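Local coordinates for ArCE4A (Arthrobacter sp. AW19M34-1, PDB 5LGC), which probably removes acetyl groups from N-acetylglucosamine units of chitin-like polysaccharides, as a family 4 carbohydrate esterase built on a NodB homology domain, at residues F56-N61 / G80-D85; F84-I89 / R120-A125; T30-P35 / I169-D174. All coordinates share one frame; numbering follows the deposited sequence.

Interaction 1 of 3, residues F56-N61 / G80-D85; sequences FVLGKN and GSHTFD. With NAG (2-acetamido-2-deoxy-beta-D-glucopyranose), chain B.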
# COMPACT_ATOMS: atom_id res chain seq x y z
N PHE A 56 0.05 -2.74 -1.62
CA PHE A 56 -1.11 -3.03 -2.45
C PHE A 56 -0.65 -3.79 -3.68
O PHE A 56 -0.14 -3.22 -4.64
CB PHE A 56 -1.84 -1.74 -2.83
CG PHE A 56 -2.49 -1.06 -1.67
CD1 PHE A 56 -3.79 -1.39 -1.30
CD2 PHE A 56 -1.81 -0.12 -0.93
CE1 PHE A 56 -4.39 -0.78 -0.22
CE2 PHE A 56 -2.41 0.50 0.15
CZ PHE A 56 -3.70 0.17 0.51
N VAL A 57 -0.81 -5.11 -3.62
CA VAL A 57 -0.24 -5.99 -4.62
C VAL A 57 -1.19 -6.28 -5.78
O VAL A 57 -2.41 -6.34 -5.62
CB VAL A 57 0.20 -7.33 -4.00
CG1 VAL A 57 1.33 -7.10 -3.01
CG2 VAL A 57 -0.97 -8.02 -3.32
N LEU A 58 -0.59 -6.43 -6.95
CA LEU A 58 -1.30 -6.85 -8.15
C LEU A 58 -1.49 -8.36 -8.15
O LEU A 58 -0.52 -9.11 -8.02
CB LEU A 58 -0.52 -6.44 -9.40
CG LEU A 58 -0.64 -5.05 -10.01
CD1 LEU A 58 0.01 -5.08 -11.38
CD2 LEU A 58 -2.09 -4.61 -10.10
N GLY A 59 -2.73 -8.81 -8.32
CA GLY A 59 -3.04 -10.23 -8.34
C GLY A 59 -2.15 -11.04 -9.28
O GLY A 59 -1.69 -12.12 -8.92
N LYS A 60 -1.89 -10.50 -10.46
CA LYS A 60 -1.14 -11.24 -11.48
C LYS A 60 0.34 -11.42 -11.12
O LYS A 60 0.96 -12.39 -11.54
CB LYS A 60 -1.26 -10.55 -12.84
CG LYS A 60 -0.65 -9.16 -12.89
CD LYS A 60 -0.66 -8.62 -14.31
CE LYS A 60 0.74 -8.25 -14.76
NZ LYS A 60 0.80 -7.87 -16.20
N ASN A 61 0.90 -10.49 -10.36
CA ASN A 61 2.29 -10.60 -9.94
C ASN A 61 2.46 -11.53 -8.75
O ASN A 61 3.52 -12.14 -8.56
CB ASN A 61 2.86 -9.23 -9.58
CG ASN A 61 3.05 -8.34 -10.78
OD1 ASN A 61 3.08 -8.81 -11.92
ND2 ASN A 61 3.19 -7.04 -10.54
N GLY A 80 -2.66 -5.31 0.96
CA GLY A 80 -3.95 -4.90 0.45
C GLY A 80 -4.03 -5.26 -1.02
O GLY A 80 -3.03 -5.63 -1.62
N SER A 81 -5.22 -5.17 -1.59
CA SER A 81 -5.42 -5.52 -2.99
C SER A 81 -5.26 -4.31 -3.90
O SER A 81 -5.73 -3.22 -3.58
CB SER A 81 -6.81 -6.13 -3.19
OG SER A 81 -7.08 -6.36 -4.56
N HIS A 82 -4.60 -4.50 -5.05
CA HIS A 82 -4.58 -3.46 -6.07
C HIS A 82 -5.29 -3.95 -7.33
O HIS A 82 -5.04 -3.44 -8.42
CB HIS A 82 -3.15 -3.03 -6.39
CG HIS A 82 -3.06 -1.65 -6.95
ND1 HIS A 82 -2.06 -1.25 -7.82
CD2 HIS A 82 -3.86 -0.56 -6.79
CE1 HIS A 82 -2.24 0.02 -8.15
NE2 HIS A 82 -3.33 0.45 -7.54
N THR A 83 -6.19 -4.92 -7.14
CA THR A 83 -6.89 -5.66 -8.20
C THR A 83 -5.93 -6.59 -8.94
O THR A 83 -4.76 -6.68 -8.59
CB THR A 83 -7.60 -4.74 -9.24
OG1 THR A 83 -6.62 -4.08 -10.06
CG2 THR A 83 -8.50 -3.70 -8.55
N PHE A 84 -6.43 -7.29 -9.95
CA PHE A 84 -5.64 -8.35 -10.56
C PHE A 84 -4.65 -7.84 -11.59
O PHE A 84 -3.47 -8.20 -11.54
CB PHE A 84 -6.55 -9.40 -11.19
CG PHE A 84 -5.81 -10.64 -11.60
CD1 PHE A 84 -5.39 -11.56 -10.65
CD2 PHE A 84 -5.52 -10.88 -12.93
CE1 PHE A 84 -4.70 -12.70 -11.02
CE2 PHE A 84 -4.83 -12.02 -13.30
CZ PHE A 84 -4.42 -12.93 -12.35
N ASP A 85 -5.10 -7.02 -12.52
CA ASP A 85 -4.23 -6.57 -13.59
C ASP A 85 -4.24 -5.06 -13.77
O ASP A 85 -4.02 -4.56 -14.88
CB ASP A 85 -4.62 -7.24 -14.90
CG ASP A 85 -6.10 -7.15 -15.17
OD1 ASP A 85 -6.71 -6.16 -14.72
OD2 ASP A 85 -6.66 -8.06 -15.82
C1 NAG B . -0.63 5.63 -11.62
C2 NAG B . -0.92 4.26 -11.25
C3 NAG B . 0.41 3.50 -11.43
C4 NAG B . 0.69 3.51 -12.90
C5 NAG B . 0.79 4.97 -13.35
C6 NAG B . 1.07 5.00 -14.85
C7 NAG B . -1.91 3.35 -9.14
C8 NAG B . -2.10 3.68 -7.66
N2 NAG B . -1.25 4.30 -9.82
O3 NAG B . 0.32 2.16 -10.95
O4 NAG B . 1.95 2.87 -13.16
O5 NAG B . -0.42 5.68 -13.07
O6 NAG B . 0.01 4.34 -15.55
O7 NAG B . -2.49 2.41 -9.67

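Interaction 2 of 3, residues F84-I89 / R120-A125; sequences FDHKDI and RPPYGA. With NAG (2-acetamido-2-deoxy-beta-D-glucopyranose), chain B; NAG (2-acetamido-2-deoxy-beta-D-glucopyranose), chain C.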
# COMPACT_ATOMS: atom_id res chain seq x y z
N PHE A 84 -6.43 -7.29 -9.95
CA PHE A 84 -5.64 -8.35 -10.56
C PHE A 84 -4.65 -7.84 -11.59
O PHE A 84 -3.47 -8.20 -11.54
CB PHE A 84 -6.55 -9.40 -11.19
CG PHE A 84 -5.81 -10.64 -11.60
CD1 PHE A 84 -5.39 -11.56 -10.65
CD2 PHE A 84 -5.52 -10.88 -12.93
CE1 PHE A 84 -4.70 -12.70 -11.02
CE2 PHE A 84 -4.83 -12.02 -13.30
CZ PHE A 84 -4.42 -12.93 -12.35
N ASP A 85 -5.10 -7.02 -12.52
CA ASP A 85 -4.23 -6.57 -13.59
C ASP A 85 -4.24 -5.06 -13.77
O ASP A 85 -4.02 -4.56 -14.88
CB ASP A 85 -4.62 -7.24 -14.90
CG ASP A 85 -6.10 -7.15 -15.17
OD1 ASP A 85 -6.71 -6.16 -14.72
OD2 ASP A 85 -6.66 -8.06 -15.82
N HIS A 86 -4.51 -4.33 -12.69
CA HIS A 86 -4.39 -2.87 -12.69
C HIS A 86 -5.34 -2.18 -13.68
O HIS A 86 -4.99 -1.17 -14.29
CB HIS A 86 -2.94 -2.50 -13.01
CG HIS A 86 -2.56 -1.11 -12.59
ND1 HIS A 86 -1.85 -0.26 -13.41
CD2 HIS A 86 -2.79 -0.43 -11.44
CE1 HIS A 86 -1.66 0.88 -12.79
NE2 HIS A 86 -2.21 0.81 -11.59
N LYS A 87 -6.55 -2.71 -13.84
CA LYS A 87 -7.50 -2.10 -14.76
C LYS A 87 -8.34 -1.02 -14.08
O LYS A 87 -8.52 -1.03 -12.86
CB LYS A 87 -8.41 -3.17 -15.38
CG LYS A 87 -7.81 -3.88 -16.59
CD LYS A 87 -8.78 -4.86 -17.22
CE LYS A 87 -8.25 -5.43 -18.52
NZ LYS A 87 -7.17 -6.43 -18.31
N ASP A 88 -8.82 -0.06 -14.88
CA ASP A 88 -9.70 0.99 -14.39
C ASP A 88 -11.06 0.37 -14.13
O ASP A 88 -11.76 -0.03 -15.06
CB ASP A 88 -9.78 2.14 -15.41
CG ASP A 88 -10.65 3.31 -14.95
OD1 ASP A 88 -11.47 3.17 -14.02
OD2 ASP A 88 -10.53 4.39 -15.57
N ILE A 89 -11.45 0.31 -12.85
CA ILE A 89 -12.66 -0.40 -12.47
C ILE A 89 -13.92 0.30 -12.97
O ILE A 89 -14.97 -0.33 -13.09
CB ILE A 89 -12.77 -0.56 -10.93
CG1 ILE A 89 -12.96 0.80 -10.26
CG2 ILE A 89 -11.56 -1.29 -10.38
CD1 ILE A 89 -13.50 0.72 -8.86
N ARG A 120 -7.00 -0.80 -2.90
CA ARG A 120 -6.76 0.50 -3.52
C ARG A 120 -7.16 0.44 -5.00
O ARG A 120 -6.64 -0.37 -5.75
CB ARG A 120 -5.30 0.93 -3.38
CG ARG A 120 -4.95 2.26 -4.05
CD ARG A 120 -3.53 2.70 -3.68
NE ARG A 120 -3.46 3.32 -2.36
CZ ARG A 120 -2.33 3.46 -1.66
NH1 ARG A 120 -1.18 3.00 -2.13
NH2 ARG A 120 -2.37 4.04 -0.47
N PRO A 121 -8.11 1.29 -5.40
CA PRO A 121 -8.52 1.29 -6.82
C PRO A 121 -7.42 1.82 -7.73
O PRO A 121 -6.82 2.86 -7.43
CB PRO A 121 -9.74 2.21 -6.83
CG PRO A 121 -9.60 3.08 -5.62
CD PRO A 121 -8.91 2.22 -4.59
N PRO A 122 -7.13 1.11 -8.83
CA PRO A 122 -6.14 1.54 -9.82
C PRO A 122 -6.43 2.95 -10.34
O PRO A 122 -7.58 3.27 -10.62
CB PRO A 122 -6.28 0.50 -10.93
CG PRO A 122 -6.72 -0.73 -10.21
CD PRO A 122 -7.66 -0.24 -9.14
N TYR A 123 -5.38 3.76 -10.43
CA TYR A 123 -5.46 5.14 -10.92
C TYR A 123 -6.31 6.02 -10.00
O TYR A 123 -6.61 7.16 -10.34
CB TYR A 123 -6.00 5.17 -12.35
CG TYR A 123 -5.32 4.13 -13.20
CD1 TYR A 123 -3.98 4.27 -13.56
CD2 TYR A 123 -5.99 2.98 -13.62
CE1 TYR A 123 -3.34 3.30 -14.32
CE2 TYR A 123 -5.35 2.01 -14.38
CZ TYR A 123 -4.02 2.18 -14.72
OH TYR A 123 -3.38 1.22 -15.48
N GLY A 124 -6.67 5.48 -8.84
CA GLY A 124 -7.50 6.20 -7.88
C GLY A 124 -8.92 6.35 -8.37
O GLY A 124 -9.72 7.07 -7.77
N ALA A 125 -9.23 5.66 -9.46
CA ALA A 125 -10.53 5.77 -10.11
C ALA A 125 -11.58 4.90 -9.43
O ALA A 125 -11.45 3.68 -9.39
CB ALA A 125 -10.41 5.41 -11.59
C1 NAG B . -0.63 5.63 -11.62
C2 NAG B . -0.92 4.26 -11.25
C3 NAG B . 0.41 3.50 -11.43
C4 NAG B . 0.69 3.51 -12.90
C5 NAG B . 0.79 4.97 -13.35
C6 NAG B . 1.07 5.00 -14.85
C7 NAG B . -1.91 3.35 -9.14
C8 NAG B . -2.10 3.68 -7.66
N2 NAG B . -1.25 4.30 -9.82
O3 NAG B . 0.32 2.16 -10.95
O4 NAG B . 1.95 2.87 -13.16
O5 NAG B . -0.42 5.68 -13.07
O6 NAG B . 0.01 4.34 -15.55
O7 NAG B . -2.49 2.41 -9.67
C1 NAG C . -2.93 10.29 -10.85
C2 NAG C . -2.39 9.88 -12.23
C3 NAG C . -2.54 8.37 -12.35
C4 NAG C . -1.73 7.73 -11.25
C5 NAG C . -2.30 8.19 -9.91
C6 NAG C . -1.57 7.48 -8.76
C7 NAG C . -4.50 10.47 -13.45
C8 NAG C . -5.05 11.29 -14.61
N2 NAG C . -3.16 10.58 -13.28
O1 NAG C . -2.76 11.69 -10.65
O3 NAG C . -2.03 7.95 -13.63
O4 NAG C . -1.84 6.32 -11.32
O5 NAG C . -2.20 9.62 -9.81
O6 NAG C . -0.18 7.78 -8.81
O7 NAG C . -5.25 9.75 -12.79
O HOH W 1 -9.95 1.92 -10.48

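Interaction 3 of 3, residues T30-P35 / I169-D174; sequences TFDDGP and IILMHD. With NAG (2-acetamido-2-deoxy-beta-D-glucopyranose), chain B; NAG (2-acetamido-2-deoxy-beta-D-glucopyranose), chain C.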
# COMPACT_ATOMS: atom_id res chain seq x y z
N THR A 30 3.01 3.35 1.84
CA THR A 30 2.37 2.32 1.04
C THR A 30 3.08 2.14 -0.30
O THR A 30 3.60 3.10 -0.87
CB THR A 30 0.88 2.63 0.78
OG1 THR A 30 0.78 3.76 -0.09
CG2 THR A 30 0.16 2.93 2.09
N PHE A 31 3.09 0.91 -0.79
CA PHE A 31 3.75 0.59 -2.05
C PHE A 31 2.80 -0.16 -2.98
O PHE A 31 2.24 -1.19 -2.60
CB PHE A 31 5.01 -0.23 -1.81
CG PHE A 31 6.01 0.45 -0.93
CD1 PHE A 31 6.91 1.35 -1.45
CD2 PHE A 31 6.02 0.21 0.44
CE1 PHE A 31 7.83 1.99 -0.64
CE2 PHE A 31 6.93 0.86 1.26
CZ PHE A 31 7.84 1.75 0.72
N ASP A 32 2.65 0.36 -4.19
CA ASP A 32 1.74 -0.24 -5.16
C ASP A 32 2.45 -1.05 -6.24
O ASP A 32 3.61 -0.79 -6.56
CB ASP A 32 0.89 0.84 -5.81
CG ASP A 32 -0.21 1.35 -4.91
OD1 ASP A 32 -0.06 1.29 -3.67
OD2 ASP A 32 -1.23 1.81 -5.44
N ASP A 33 1.72 -2.03 -6.78
CA ASP A 33 2.04 -2.71 -8.04
C ASP A 33 3.13 -3.75 -7.94
O ASP A 33 3.60 -4.25 -8.96
CB ASP A 33 2.41 -1.70 -9.13
CG ASP A 33 1.24 -0.85 -9.56
OD1 ASP A 33 0.09 -1.27 -9.29
OD2 ASP A 33 1.46 0.22 -10.17
N GLY A 34 3.54 -4.07 -6.73
CA GLY A 34 4.44 -5.19 -6.55
C GLY A 34 3.61 -6.44 -6.40
O GLY A 34 2.39 -6.42 -6.58
N PRO A 35 4.26 -7.56 -6.08
CA PRO A 35 5.71 -7.65 -5.88
C PRO A 35 6.47 -7.78 -7.20
O PRO A 35 5.89 -8.19 -8.21
CB PRO A 35 5.86 -8.92 -5.05
CG PRO A 35 4.71 -9.75 -5.47
CD PRO A 35 3.58 -8.83 -5.78
N ILE A 169 -1.35 9.10 4.30
CA ILE A 169 -1.02 7.88 3.59
C ILE A 169 -0.18 8.25 2.38
O ILE A 169 -0.63 8.97 1.50
CB ILE A 169 -2.28 7.14 3.14
CG1 ILE A 169 -3.10 6.71 4.36
CG2 ILE A 169 -1.91 5.95 2.27
CD1 ILE A 169 -4.43 6.11 4.01
N ILE A 170 1.06 7.78 2.35
CA ILE A 170 1.99 8.16 1.29
C ILE A 170 2.02 7.11 0.19
O ILE A 170 2.17 5.92 0.46
CB ILE A 170 3.40 8.37 1.85
CG1 ILE A 170 3.37 9.43 2.96
CG2 ILE A 170 4.36 8.78 0.74
CD1 ILE A 170 4.72 9.67 3.59
N LEU A 171 1.87 7.55 -1.05
CA LEU A 171 1.85 6.62 -2.17
C LEU A 171 3.20 6.51 -2.85
O LEU A 171 3.73 7.49 -3.37
CB LEU A 171 0.79 7.03 -3.19
CG LEU A 171 0.85 6.22 -4.49
CD1 LEU A 171 0.54 4.76 -4.25
CD2 LEU A 171 -0.09 6.81 -5.54
N MET A 172 3.74 5.30 -2.85
CA MET A 172 4.96 4.99 -3.57
C MET A 172 4.72 3.74 -4.39
O MET A 172 3.71 3.05 -4.21
CB MET A 172 6.13 4.80 -2.61
CG MET A 172 6.80 6.11 -2.21
SD MET A 172 7.88 5.96 -0.79
CE MET A 172 6.75 5.26 0.41
N HIS A 173 5.64 3.43 -5.30
CA HIS A 173 5.45 2.26 -6.14
C HIS A 173 6.62 1.30 -6.04
O HIS A 173 7.77 1.68 -6.23
CB HIS A 173 5.21 2.66 -7.59
CG HIS A 173 3.90 3.34 -7.81
ND1 HIS A 173 3.65 4.63 -7.43
CD2 HIS A 173 2.75 2.88 -8.37
CE1 HIS A 173 2.41 4.96 -7.75
NE2 HIS A 173 1.84 3.91 -8.32
N ASP A 174 6.30 0.04 -5.76
CA ASP A 174 7.29 -1.02 -5.68
C ASP A 174 7.53 -1.59 -7.08
O ASP A 174 7.22 -2.74 -7.36
CB ASP A 174 6.82 -2.10 -4.70
CG ASP A 174 7.78 -3.27 -4.62
OD1 ASP A 174 8.96 -3.12 -5.03
OD2 ASP A 174 7.36 -4.34 -4.14
C1 NAG B . -0.63 5.63 -11.62
C2 NAG B . -0.92 4.26 -11.25
C3 NAG B . 0.41 3.50 -11.43
C4 NAG B . 0.69 3.51 -12.90
C5 NAG B . 0.79 4.97 -13.35
C6 NAG B . 1.07 5.00 -14.85
C7 NAG B . -1.91 3.35 -9.14
C8 NAG B . -2.10 3.68 -7.66
N2 NAG B . -1.25 4.30 -9.82
O3 NAG B . 0.32 2.16 -10.95
O4 NAG B . 1.95 2.87 -13.16
O5 NAG B . -0.42 5.68 -13.07
O6 NAG B . 0.01 4.34 -15.55
O7 NAG B . -2.49 2.41 -9.67
C1 NAG C . -2.93 10.29 -10.85
C2 NAG C . -2.39 9.88 -12.23
C3 NAG C . -2.54 8.37 -12.35
C4 NAG C . -1.73 7.73 -11.25
C5 NAG C . -2.30 8.19 -9.91
C6 NAG C . -1.57 7.48 -8.76
C7 NAG C . -4.50 10.47 -13.45
C8 NAG C . -5.05 11.29 -14.61
N2 NAG C . -3.16 10.58 -13.28
O1 NAG C . -2.76 11.69 -10.65
O3 NAG C . -2.03 7.95 -13.63
O4 NAG C . -1.84 6.32 -11.32
O5 NAG C . -2.20 9.62 -9.81
O6 NAG C . -0.18 7.78 -8.81
O7 NAG C . -5.25 9.75 -12.79

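Interaction 1 of 3, residues F56-N61 / G80-D85
The ring of Phe-84 presents one face to Lys-60. The backbone N of Lys-60 lies 3.6 Å above the ring plane, displaced toward the rim, while its CB sits over the same face in a CH-pi contact, 4.1 Å from the Phe-84 centroid. Gly-59 meets this ring obliquely, and Trp-103 of helix 94-112 packs with it edge-to-face. Although the CB of Phe-84 points away from 56-61, CG is anti to the backbone N (chi1 -169°), and this swings the ring back against the turn at Gly-59, where a CB would run into CD1. The Phe-56 ring receives Ser-81 O at its edge, near the plane, 3.5 Å from CD1. Gly-80 passes obliquely alongside, with no side chain to collide with Phe-56 CE1. The His-82 imidazole turns an edge to the acetamido group of the chain B sugar, doubtfully close in the model; its ND1 makes a weak hydrogen bond to Asp-33 OD1, and Leu-58 CD2 meets the ring obliquely.

Backbone bonds zip the two segments together. Val-57 N donates to Gly-80 O and Val-57 O accepts from His-82 N, the ladder of parallel strands. Past the strand ends follow Gly-59 N to Thr-83 O, nearly straight at 173°, and Lys-60 N to Phe-84 O. Ser-81 OG accepts from Thr-83 N in an ST turn. His-82 to His-86 matches the His-x-x-x-His metal-binding motif of CE4 relatives.

Strand 54-57 lies between strands 26-32 and 78-81 of the parallel sheet, and helix 94-112 packs Ile-108 against Val-57 and Thr-104 against Ser-81 and Phe-84.

Interaction 2 of 3, residues F84-I89 / R120-A125
A water molecule ties Ile-89 to Ala-125: it accepts from Ile-89 N and donates to both Pro-122 O and, at 2.6 Å, Ala-125 O, so three backbone groups hold it at the junction of two loops. These loops carry two sequences that match CE4 family motifs, the end of the His-x-x-x-His motif at His-86 and the Arg-Pro-Pro-Tyr motif at 120-123, and together they probably line part of the sugar-binding groove.

His-86 and Tyr-123 meet as an oblique aromatic pair, centroids 4.3 Å apart with planes at 44°. The imidazole CG of His-86, anti to the backbone N (chi1 -160°), carries the ring over to the second loop, where Tyr-123 lies over one of its faces. Tyr-123 OH comes 3.0 Å from His-86 ND1 and also approaches the carbonyl O of the same residue. Around the other positions of the imidazole, CD2 rests 3.6 Å from Pro-122 CB, and NE2 donates to O7 of the chain B sugar at 2.5 Å, an unusually short distance. Tyr-123 N also points at this acetamido oxygen, a longer but nearly straight bond of 3.3 Å and 174°. O7 thus takes one donor from each loop, although in CE4 relatives the histidine equivalent to His-86 is expected to bind the metal.

Pro-122 packs against the backbone at Lys-87, its CG 3.2 Å from Lys-87 O. Two successive turns, Gly-124 N to Pro-121 O and Ala-125 N to Pro-122 O, bend the chain so that Ala-125 faces Asp-88. There the methyl CB of Ala-125 touches Asp-88 OD1 at 3.5 Å, an oxygen that also bonds Thr-90 OG1.

Interaction 3 of 3, residues T30-P35 / I169-D174
With chi1 at 69°, the hydroxyl of Thr-30 is tucked between its own backbone N and carbonyl carbon, which brings OG1 2.6 Å from Ile-170 O. Leu-171 has CG anti to its backbone N, and its side chain crosses that of Asp-32 at about a right angle, with Leu-171 CD1 3.6 Å from Asp-32 CG. Ile-170 O accepts twice: Thr-30 N comes in close to the line of the carbonyl bond, whereas OG1 sits 37° above the carbonyl plane. Since OG1 also bonds Arg-120 NH1, which makes a salt bridge to Asp-32 OD1, a valine in place of Thr-30 would probably leave that guanidinium nitrogen short of one partner and Ile-170 O with a single donor of the two.

The ladder continues with Met-172 N to Thr-30 O, Asp-32 N to Met-172 O and Asp-174 N to Asp-32 O. Strands 26-32 and 168-173 are thereby paired in parallel within the curled sheet, consistent with the distorted beta/alpha barrel of NodB-type deacetylases. On the side of the sheet that carries Phe-31, Met-172 runs alongside in a Met-aromatic contact, with SD oblique to the ring and CE 3.6 Å from Phe-31 CE1.

The opposite side carries Asp-32 and His-173, from the TFDDGP and LMHD sequences that match CE4 motifs, toward the bound sugars. Asp-33 OD2 accepts a hydrogen bond from O3 of the chain B sugar, doubtfully short as modelled, while Asp-33 OD1 takes a weak one from His-82 ND1. OD2 also lies in the plane of the His-173 ring, 3.5 Å from His-173 CD2, the carboxylate turned 52° from the imidazole.

In the fold
Interactions 1 and 3 are buried and share the parallel sheet, since strand 54-57 pairs with strand 26-32: Phe-56 N bonds Phe-31 O and Leu-58 N bonds Gly-34 O. Both rest on backbone ladders with side chains packed on the two faces. Interaction 2, only partly buried and farther from the chain's centre, joins irregular loops through ring contact, a bridging water and proline packing, and both its loops donate hydrogen bonds to the chain B sugar. It continues interaction 1 along the chain through Phe-84 and Asp-85, while its Arg-120 reaches into the sheet of interaction 3, packing on Ile-169 and Leu-171. In sequence, interactions 1 and 2 are nested within the loop closed by interaction 3.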